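Glyoxalase/bleomycin resistance protein/dioxygenase (Vibrio splendidus, PDB 2RK9) is of undetermined specific function but, as a glyoxalase/bleomycin resistance/dioxygenase superfamily member, probably binds or transforms a small ligand. Local coordinates at residues V75-D80 against Y128-C133; P86-V91 against K118-Q123. The protein carries 1 engineered substitution. All blocks are in the same frame, centred on the assembly; numbering follows the deposited sequence.

Interaction 1. Residues V75-D80 against Y128-C133; sequences VNFQWD and YLFRFC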
ATOM      1  N   VAL B  75      -6.584   1.399   5.843  1.00  6.33           N
ATOM      2  CA  VAL B  75      -5.234   1.505   5.289  1.00  8.27           C
ATOM      3  C   VAL B  75      -4.634   2.908   5.357  1.00  8.37           C
ATOM      4  O   VAL B  75      -5.292   3.906   5.062  1.00  8.80           O
ATOM      5  CB  VAL B  75      -5.185   1.052   3.816  1.00  7.12           C
ATOM      6  CG1 VAL B  75      -3.738   0.926   3.358  1.00  8.05           C
ATOM      7  CG2 VAL B  75      -5.893  -0.259   3.658  1.00  8.09           C
ATOM      8  N   ASN B  76      -3.368   2.953   5.747  1.00  8.15           N
ATOM      9  CA  ASN B  76      -2.620   4.193   5.821  1.00 10.93           C
ATOM     10  C   ASN B  76      -1.307   3.879   5.108  1.00  9.28           C
ATOM     11  O   ASN B  76      -0.584   2.968   5.508  1.00 10.74           O
ATOM     12  CB  ASN B  76      -2.377   4.592   7.279  1.00 15.53           C
ATOM     13  CG  ASN B  76      -1.412   5.743   7.409  1.00 21.46           C
ATOM     14  OD1 ASN B  76      -1.582   6.786   6.779  1.00 25.74           O
ATOM     15  ND2 ASN B  76      -0.384   5.563   8.238  1.00 25.35           N
ATOM     16  N   PHE B  77      -1.029   4.602   4.027  1.00  8.25           N
ATOM     17  CA  PHE B  77       0.190   4.386   3.252  1.00  7.16           C
ATOM     18  C   PHE B  77       1.338   5.244   3.781  1.00  7.53           C
ATOM     19  O   PHE B  77       1.334   6.454   3.590  1.00  7.39           O
ATOM     20  CB  PHE B  77      -0.056   4.740   1.779  1.00  6.56           C
ATOM     21  CG  PHE B  77      -1.067   3.853   1.097  1.00  8.35           C
ATOM     22  CD1 PHE B  77      -0.732   2.556   0.715  1.00  9.48           C
ATOM     23  CD2 PHE B  77      -2.357   4.314   0.844  1.00  9.68           C
ATOM     24  CE1 PHE B  77      -1.667   1.728   0.089  1.00 10.26           C
ATOM     25  CE2 PHE B  77      -3.302   3.492   0.220  1.00 11.86           C
ATOM     26  CZ  PHE B  77      -2.951   2.193  -0.158  1.00 11.45           C
ATOM     27  N   GLN B  78       2.302   4.623   4.459  1.00  6.92           N
ATOM     28  CA  GLN B  78       3.454   5.367   4.967  1.00  9.17           C
ATOM     29  C   GLN B  78       4.377   5.486   3.767  1.00  8.18           C
ATOM     30  O   GLN B  78       5.047   4.528   3.382  1.00  9.18           O
ATOM     31  CB  GLN B  78       4.145   4.621   6.101  1.00 10.44           C
ATOM     32  CG  GLN B  78       5.437   5.293   6.552  1.00 15.96           C
ATOM     33  CD  GLN B  78       6.069   4.600   7.741  1.00 19.74           C
ATOM     34  OE1 GLN B  78       5.599   4.733   8.871  1.00 23.07           O
ATOM     35  NE2 GLN B  78       7.137   3.843   7.491  1.00 22.59           N
ATOM     36  N   TRP B  79       4.416   6.689   3.205  1.00  6.87           N
ATOM     37  CA  TRP B  79       5.157   6.975   1.988  1.00  5.90           C
ATOM     38  C   TRP B  79       6.384   7.863   2.164  1.00  6.64           C
ATOM     39  O   TRP B  79       6.255   9.043   2.497  1.00  5.91           O
ATOM     40  CB  TRP B  79       4.174   7.624   1.016  1.00  6.10           C
ATOM     41  CG  TRP B  79       4.658   7.770  -0.378  1.00  6.64           C
ATOM     42  CD1 TRP B  79       5.644   8.596  -0.819  1.00  8.35           C
ATOM     43  CD2 TRP B  79       4.155   7.085  -1.530  1.00  7.22           C
ATOM     44  NE1 TRP B  79       5.790   8.473  -2.183  1.00  7.53           N
ATOM     45  CE2 TRP B  79       4.888   7.550  -2.643  1.00  8.16           C
ATOM     46  CE3 TRP B  79       3.157   6.120  -1.731  1.00  5.72           C
ATOM     47  CZ2 TRP B  79       4.657   7.087  -3.940  1.00  7.70           C
ATOM     48  CZ3 TRP B  79       2.929   5.658  -3.026  1.00  7.39           C
ATOM     49  CH2 TRP B  79       3.679   6.143  -4.110  1.00  6.96           C
ATOM     50  N   ASP B  80       7.568   7.300   1.920  1.00  6.74           N
ATOM     51  CA  ASP B  80       8.812   8.058   2.060  1.00  7.37           C
ATOM     52  C   ASP B  80       8.999   9.071   0.944  1.00  7.37           C
ATOM     53  O   ASP B  80       8.877   8.738  -0.231  1.00  7.95           O
ATOM     54  CB  ASP B  80      10.034   7.132   2.062  1.00  8.81           C
ATOM     55  CG  ASP B  80      10.011   6.125   3.186  1.00 11.74           C
ATOM     56  OD1 ASP B  80       9.453   6.428   4.262  1.00 13.40           O
ATOM     57  OD2 ASP B  80      10.570   5.026   2.994  1.00 12.67           O
ATOM     58  N   TYR B 128      -8.460   7.602  -0.001  1.00  6.23           N
ATOM     59  CA  TYR B 128      -7.215   6.978   0.464  1.00  5.75           C
ATOM     60  C   TYR B 128      -6.365   7.904   1.329  1.00  6.97           C
ATOM     61  O   TYR B 128      -6.214   9.088   1.035  1.00  6.66           O
ATOM     62  CB  TYR B 128      -6.380   6.506  -0.728  1.00  6.89           C
ATOM     63  CG  TYR B 128      -7.094   5.511  -1.603  1.00  5.94           C
ATOM     64  CD1 TYR B 128      -7.395   4.228  -1.136  1.00  5.94           C
ATOM     65  CD2 TYR B 128      -7.475   5.846  -2.902  1.00  7.06           C
ATOM     66  CE1 TYR B 128      -8.055   3.315  -1.938  1.00  6.18           C
ATOM     67  CE2 TYR B 128      -8.135   4.930  -3.711  1.00  6.90           C
ATOM     68  CZ  TYR B 128      -8.420   3.672  -3.222  1.00  6.41           C
ATOM     69  OH  TYR B 128      -9.077   2.766  -4.011  1.00  8.45           O
ATOM     70  N   LEU B 129      -5.802   7.355   2.401  1.00  5.92           N
ATOM     71  CA  LEU B 129      -4.972   8.149   3.290  1.00  7.99           C
ATOM     72  C   LEU B 129      -3.494   7.857   3.090  1.00  7.50           C
ATOM     73  O   LEU B 129      -3.069   6.703   3.148  1.00  7.25           O
ATOM     74  CB  LEU B 129      -5.347   7.879   4.744  1.00  8.50           C
ATOM     75  CG  LEU B 129      -6.722   8.384   5.175  1.00 10.88           C
ATOM     76  CD1 LEU B 129      -6.982   7.936   6.605  1.00 11.87           C
ATOM     77  CD2 LEU B 129      -6.767   9.909   5.071  1.00 10.70           C
ATOM     78  N   PHE B 130      -2.728   8.919   2.843  1.00  7.43           N
ATOM     79  CA  PHE B 130      -1.286   8.829   2.644  1.00  7.61           C
ATOM     80  C   PHE B 130      -0.581   9.586   3.759  1.00  8.17           C
ATOM     81  O   PHE B 130      -0.924  10.734   4.056  1.00  8.74           O
ATOM     82  CB  PHE B 130      -0.885   9.461   1.304  1.00  8.64           C
ATOM     83  CG  PHE B 130      -1.103   8.572   0.108  1.00  8.00           C
ATOM     84  CD1 PHE B 130      -0.018   8.053  -0.590  1.00  7.95           C
ATOM     85  CD2 PHE B 130      -2.385   8.276  -0.335  1.00  7.72           C
ATOM     86  CE1 PHE B 130      -0.207   7.248  -1.715  1.00  8.08           C
ATOM     87  CE2 PHE B 130      -2.586   7.477  -1.449  1.00  7.50           C
ATOM     88  CZ  PHE B 130      -1.495   6.961  -2.146  1.00  7.76           C
ATOM     89  N   ARG B 131       0.397   8.944   4.382  1.00  6.33           N
ATOM     90  CA  ARG B 131       1.173   9.594   5.427  1.00  6.54           C
ATOM     91  C   ARG B 131       2.566   9.765   4.837  1.00  5.97           C
ATOM     92  O   ARG B 131       3.357   8.822   4.813  1.00  5.94           O
ATOM     93  CB  ARG B 131       1.254   8.725   6.682  1.00  8.55           C
ATOM     94  CG  ARG B 131       1.994   9.391   7.833  1.00 12.86           C
ATOM     95  CD  ARG B 131       2.693   8.365   8.704  1.00 17.93           C
ATOM     96  NE  ARG B 131       1.797   7.336   9.237  1.00 22.84           N
ATOM     97  CZ  ARG B 131       1.111   7.453  10.371  1.00 26.49           C
ATOM     98  NH1 ARG B 131       1.211   8.558  11.097  1.00 28.39           N
ATOM     99  NH2 ARG B 131       0.347   6.453  10.795  1.00 28.07           N
ATOM    100  N   PHE B 132       2.853  10.959   4.332  1.00  5.48           N
ATOM    101  CA  PHE B 132       4.158  11.229   3.741  1.00  5.97           C
ATOM    102  C   PHE B 132       5.164  11.456   4.859  1.00  6.92           C
ATOM    103  O   PHE B 132       4.881  12.173   5.818  1.00  7.11           O
ATOM    104  CB  PHE B 132       4.064  12.443   2.814  1.00  6.25           C
ATOM    105  CG  PHE B 132       3.274  12.176   1.565  1.00  6.75           C
ATOM    106  CD1 PHE B 132       3.768  11.314   0.594  1.00  8.65           C
ATOM    107  CD2 PHE B 132       2.013  12.741   1.382  1.00  9.27           C
ATOM    108  CE1 PHE B 132       3.023  11.015  -0.541  1.00  9.61           C
ATOM    109  CE2 PHE B 132       1.260  12.446   0.248  1.00  9.43           C
ATOM    110  CZ  PHE B 132       1.765  11.580  -0.712  1.00 10.63           C
ATOM    111  N   CYS B 133       6.331  10.830   4.732  1.00  6.55           N
ATOM    112  CA  CYS B 133       7.364  10.928   5.756  1.00  7.46           C
ATOM    113  C   CYS B 133       8.741  11.211   5.186  1.00  8.66           C
ATOM    114  O   CYS B 133       9.099  10.714   4.115  1.00  8.14           O
ATOM    115  CB  CYS B 133       7.471   9.614   6.536  1.00 10.30           C
ATOM    116  SG  CYS B 133       5.958   8.947   7.226  1.00 13.11           S
TER
HETATM  117  O   HOH W   1      -6.419   4.637   2.697  1.00  9.37           O
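R131 N donates to F77 O over 2.8 Å, with an N-H...O angle of 167°, and this bond joins two neighbouring parallel strands. In chain order strand 75-80 is followed by helix 84-94 and three more strands, the last of them 129-135, so the contact pairs the first and last strands of a βαβββ module, the building block of the vicinal oxygen chelate fold. The parallel pattern is explicit in the donors. F77 N reaches L129 O, W79 N reaches R131 O at 2.9 Å, and C133 N closes on W79 O. Just before this regular pairing, one water takes over as a bridge: it lies 2.7 Å from V75 O and accepts from L129 N at 2.8 Å.

The two sides of the sheet differ in chemistry. N76, Q78 and R131 share one face, where R131 NH2 forms a salt bridge with E10 of the adjoining strand 7-12. The other face carries an aromatic cluster of F77, W79, F130 and F132, extended by F29 of the second subunit, whose ring meets W79. F77 lays CD2 over one face of the F130 ring, 3.9 Å from F130 CE2. W79 and F130 run side by side, their rings obliquely set, with W79 CE3 3.5 Å from F130 CE1. W79 has CG anti to its own N (chi1 -169°), whereas F132 has CG anti to its carbonyl carbon, and the two side chains still end up pointing the same way. They form an offset edge-to-face pair, the F132 edge directed at the five-membered ring of W79 with the planes 70° apart. F132 CE1 lies over the indole, 3.6 Å from W79 CD1.

Interaction 2. Residues P86-V91 against K118-Q123; sequences PLYQRV and KQFMVQ. Engineered in segment 118-123: M121 (natural residue Ile).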
ATOM      1  N   PRO B  86       8.638  21.212   0.559  1.00 10.12           N
ATOM      2  CA  PRO B  86       7.978  21.760  -0.632  1.00 10.13           C
ATOM      3  C   PRO B  86       6.691  21.016  -0.993  1.00  9.32           C
ATOM      4  O   PRO B  86       5.753  21.602  -1.522  1.00 11.56           O
ATOM      5  CB  PRO B  86       9.056  21.655  -1.714  1.00 10.16           C
ATOM      6  CG  PRO B  86       9.945  20.540  -1.240  1.00  9.53           C
ATOM      7  CD  PRO B  86      10.007  20.765   0.249  1.00  8.49           C
ATOM      8  N   LEU B  87       6.651  19.723  -0.707  1.00 10.05           N
ATOM      9  CA  LEU B  87       5.451  18.944  -0.986  1.00  9.73           C
ATOM     10  C   LEU B  87       4.294  19.481  -0.141  1.00 10.04           C
ATOM     11  O   LEU B  87       3.223  19.788  -0.662  1.00 10.09           O
ATOM     12  CB  LEU B  87       5.684  17.468  -0.657  1.00  9.83           C
ATOM     13  CG  LEU B  87       4.472  16.528  -0.681  1.00  9.80           C
ATOM     14  CD1 LEU B  87       3.770  16.585  -2.026  1.00 11.97           C
ATOM     15  CD2 LEU B  87       4.955  15.106  -0.391  1.00 10.28           C
ATOM     16  N   TYR B  88       4.519  19.606   1.163  1.00  9.64           N
ATOM     17  CA  TYR B  88       3.481  20.088   2.059  1.00 10.19           C
ATOM     18  C   TYR B  88       2.991  21.485   1.711  1.00 12.00           C
ATOM     19  O   TYR B  88       1.796  21.753   1.779  1.00 11.48           O
ATOM     20  CB  TYR B  88       3.965  20.086   3.512  1.00 10.71           C
ATOM     21  CG  TYR B  88       2.890  20.463   4.506  1.00 11.72           C
ATOM     22  CD1 TYR B  88       1.795  19.629   4.720  1.00 13.35           C
ATOM     23  CD2 TYR B  88       2.969  21.650   5.241  1.00 13.19           C
ATOM     24  CE1 TYR B  88       0.801  19.964   5.643  1.00 14.24           C
ATOM     25  CE2 TYR B  88       1.977  21.992   6.168  1.00 14.11           C
ATOM     26  CZ  TYR B  88       0.897  21.140   6.362  1.00 14.77           C
ATOM     27  OH  TYR B  88      -0.094  21.449   7.272  1.00 16.84           O
ATOM     28  N   GLN B  89       3.901  22.382   1.347  1.00 13.45           N
ATOM     29  CA  GLN B  89       3.467  23.730   1.030  1.00 15.68           C
ATOM     30  C   GLN B  89       2.565  23.763  -0.204  1.00 15.84           C
ATOM     31  O   GLN B  89       1.620  24.551  -0.257  1.00 16.25           O
ATOM     32  CB  GLN B  89       4.672  24.675   0.888  1.00 18.66           C
ATOM     33  CG  GLN B  89       5.698  24.268  -0.120  1.00 22.70           C
ATOM     34  CD  GLN B  89       6.785  25.322  -0.275  1.00 26.50           C
ATOM     35  OE1 GLN B  89       7.621  25.517   0.618  1.00 27.54           O
ATOM     36  NE2 GLN B  89       6.768  26.020  -1.410  1.00 26.13           N
ATOM     37  N   ARG B  90       2.807  22.880  -1.171  1.00 15.20           N
ATOM     38  CA  ARG B  90       1.967  22.852  -2.370  1.00 16.46           C
ATOM     39  C   ARG B  90       0.586  22.298  -2.038  1.00 16.64           C
ATOM     40  O   ARG B  90      -0.425  22.797  -2.533  1.00 17.12           O
ATOM     41  CB  ARG B  90       2.612  22.015  -3.481  1.00 16.88           C
ATOM     42  CG  ARG B  90       1.845  22.105  -4.798  1.00 19.44           C
ATOM     43  CD  ARG B  90       2.549  21.413  -5.966  1.00 21.62           C
ATOM     44  NE  ARG B  90       2.845  20.017  -5.674  1.00 24.67           N
ATOM     45  CZ  ARG B  90       4.020  19.579  -5.233  1.00 26.26           C
ATOM     46  NH1 ARG B  90       5.022  20.430  -5.033  1.00 28.22           N
ATOM     47  NH2 ARG B  90       4.199  18.285  -4.991  1.00 27.96           N
ATOM     48  N   VAL B  91       0.544  21.268  -1.196  1.00 15.55           N
ATOM     49  CA  VAL B  91      -0.727  20.665  -0.798  1.00 16.55           C
ATOM     50  C   VAL B  91      -1.553  21.676  -0.010  1.00 18.73           C
ATOM     51  O   VAL B  91      -2.760  21.815  -0.218  1.00 17.94           O
ATOM     52  CB  VAL B  91      -0.496  19.415   0.079  1.00 14.31           C
ATOM     53  CG1 VAL B  91      -1.831  18.881   0.599  1.00 15.02           C
ATOM     54  CG2 VAL B  91       0.212  18.350  -0.727  1.00 13.36           C
ATOM     55  N   LYS B 118       9.741  13.933   9.805  1.00 11.41           N
ATOM     56  CA  LYS B 118       8.669  14.876   9.532  1.00 10.67           C
ATOM     57  C   LYS B 118       7.604  14.123   8.750  1.00  9.91           C
ATOM     58  O   LYS B 118       7.929  13.272   7.926  1.00 10.19           O
ATOM     59  CB  LYS B 118       9.174  16.048   8.694  1.00 11.51           C
ATOM     60  CG  LYS B 118      10.085  17.012   9.429  1.00 14.01           C
ATOM     61  CD  LYS B 118      10.488  18.156   8.512  1.00 15.04           C
ATOM     62  CE  LYS B 118      11.335  19.166   9.244  1.00 16.79           C
ATOM     63  NZ  LYS B 118      11.654  20.334   8.379  1.00 15.31           N
ATOM     64  N   GLN B 119       6.338  14.421   9.021  1.00  9.56           N
ATOM     65  CA  GLN B 119       5.245  13.771   8.309  1.00 10.27           C
ATOM     66  C   GLN B 119       3.968  14.574   8.355  1.00  9.22           C
ATOM     67  O   GLN B 119       3.767  15.409   9.237  1.00  8.88           O
ATOM     68  CB  GLN B 119       4.936  12.387   8.895  1.00 13.40           C
ATOM     69  CG  GLN B 119       4.363  12.406  10.315  1.00 16.43           C
ATOM     70  CD  GLN B 119       4.179  11.001  10.906  1.00 18.60           C
ATOM     71  OE1 GLN B 119       5.142  10.251  11.081  1.00 22.26           O
ATOM     72  NE2 GLN B 119       2.937  10.647  11.209  1.00 22.77           N
ATOM     73  N   PHE B 120       3.111  14.303   7.381  1.00  8.34           N
ATOM     74  CA  PHE B 120       1.796  14.907   7.315  1.00  8.01           C
ATOM     75  C   PHE B 120       0.931  13.896   6.582  1.00  8.36           C
ATOM     76  O   PHE B 120       1.447  13.012   5.902  1.00  7.50           O
ATOM     77  CB  PHE B 120       1.818  16.279   6.617  1.00  8.24           C
ATOM     78  CG  PHE B 120       1.888  16.232   5.118  1.00  8.79           C
ATOM     79  CD1 PHE B 120       0.724  16.209   4.355  1.00 10.85           C
ATOM     80  CD2 PHE B 120       3.114  16.297   4.465  1.00  8.40           C
ATOM     81  CE1 PHE B 120       0.779  16.256   2.959  1.00 11.56           C
ATOM     82  CE2 PHE B 120       3.183  16.343   3.075  1.00 10.28           C
ATOM     83  CZ  PHE B 120       2.012  16.325   2.321  1.00 10.49           C
HETATM   84  N   MSE B 121      -0.377  13.985   6.765  1.00  7.82           N
HETATM   85  CA  MSE B 121      -1.264  13.049   6.095  1.00  9.71           C
HETATM   86  C   MSE B 121      -2.244  13.766   5.201  1.00 10.51           C
HETATM   87  O   MSE B 121      -2.709  14.858   5.518  1.00  9.54           O
HETATM   88  CB  MSE B 121      -2.042  12.213   7.109  1.00 12.67           C
HETATM   89  CG  MSE B 121      -1.204  11.186   7.848  1.00 15.31           C
HETATM   90 SE   MSE B 121      -2.237  10.227   9.149  1.00 23.41          SE
HETATM   91  CE  MSE B 121      -3.295   9.161   7.938  1.00 17.58           C
ATOM     92  N   VAL B 122      -2.560  13.137   4.078  1.00  8.73           N
ATOM     93  CA  VAL B 122      -3.503  13.718   3.141  1.00  9.54           C
ATOM     94  C   VAL B 122      -4.459  12.653   2.650  1.00  9.20           C
ATOM     95  O   VAL B 122      -4.113  11.480   2.579  1.00  9.23           O
ATOM     96  CB  VAL B 122      -2.783  14.346   1.919  1.00 12.19           C
ATOM     97  CG1 VAL B 122      -2.116  13.272   1.086  1.00 12.82           C
ATOM     98  CG2 VAL B 122      -3.770  15.133   1.080  1.00 14.90           C
ATOM     99  N   GLN B 123      -5.674  13.069   2.333  1.00  9.20           N
ATOM    100  CA  GLN B 123      -6.668  12.151   1.817  1.00  9.17           C
ATOM    101  C   GLN B 123      -6.884  12.519   0.363  1.00  8.57           C
ATOM    102  O   GLN B 123      -7.109  13.686   0.042  1.00  9.02           O
ATOM    103  CB  GLN B 123      -7.985  12.291   2.577  1.00 11.14           C
ATOM    104  CG  GLN B 123      -9.087  11.424   1.994  1.00 12.53           C
ATOM    105  CD  GLN B 123     -10.380  11.548   2.750  1.00 16.21           C
ATOM    106  OE1 GLN B 123     -10.916  12.642   2.899  1.00 18.89           O
ATOM    107  NE2 GLN B 123     -10.891  10.428   3.240  1.00 18.04           N
TER
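F120 is the bump of this contact, and L87, Y88 and V91 form the hollow that receives it. The phenyl group stands out from strand 118-123 toward helix 86-91 and is met on different sides. Y88 comes over one face: its CD1 lies 3.4 Å above the F120 plane, over the ring centre, and the rings make an edge-to-face pair with planes 62° apart. L87 approaches in the F120 plane instead, its CG standing 3.9 Å from F120 CZ at the far rim. V91 CG2 completes the hollow at 4.1 Å from the same F120 CZ.

The floor comes partly from the helix itself, since F120 CZ also reaches Y88 CA at 4.0 Å. With chi1 at 78°, F120 CG sits between the backbone N and the carbonyl carbon, and the ring reaches the helix between L87, Y88 and V91. This is helix-on-sheet packing in the βαβββ module, with helix 84-94 lying against the face of strand 115-123 that carries F120 and V122. The segment axes are 10.0 Å apart at their closest, and their directions differ by 30°, so the helix runs nearly along the strand.

Two residues farther along the strand, V122 makes a second, smaller bump. Its CG2 meets V91 CG1 at 4.2 Å, so the two methyl branches of V91 are divided between the two strand residues. I84, from the preceding part of the helix, also touches F120. From the second subunit, L27 packs on V91 and F22 on V122.

In the fold
The centres of interactions 1 and 2 are about 10 Å apart, and both reach the same mixed sheet. Along the chain the order is 75-80, 86-91, 118-123, 128-133, so the helix-strand contact falls between the two halves of the strand pairing. Strands 115-123 and 129-135 are successive and antiparallel neighbours, and probable hydrogen bonds V122 N to F130 O and F132 N to F120 O tie the contacts directly. The F120 and F132 rings meet, which makes the aromatic cluster of interaction 1 continuous with the helix-facing layer of interaction 2. Both contacts touch the second subunit, so this one apolar layer joins sheet, helix and dimer interface.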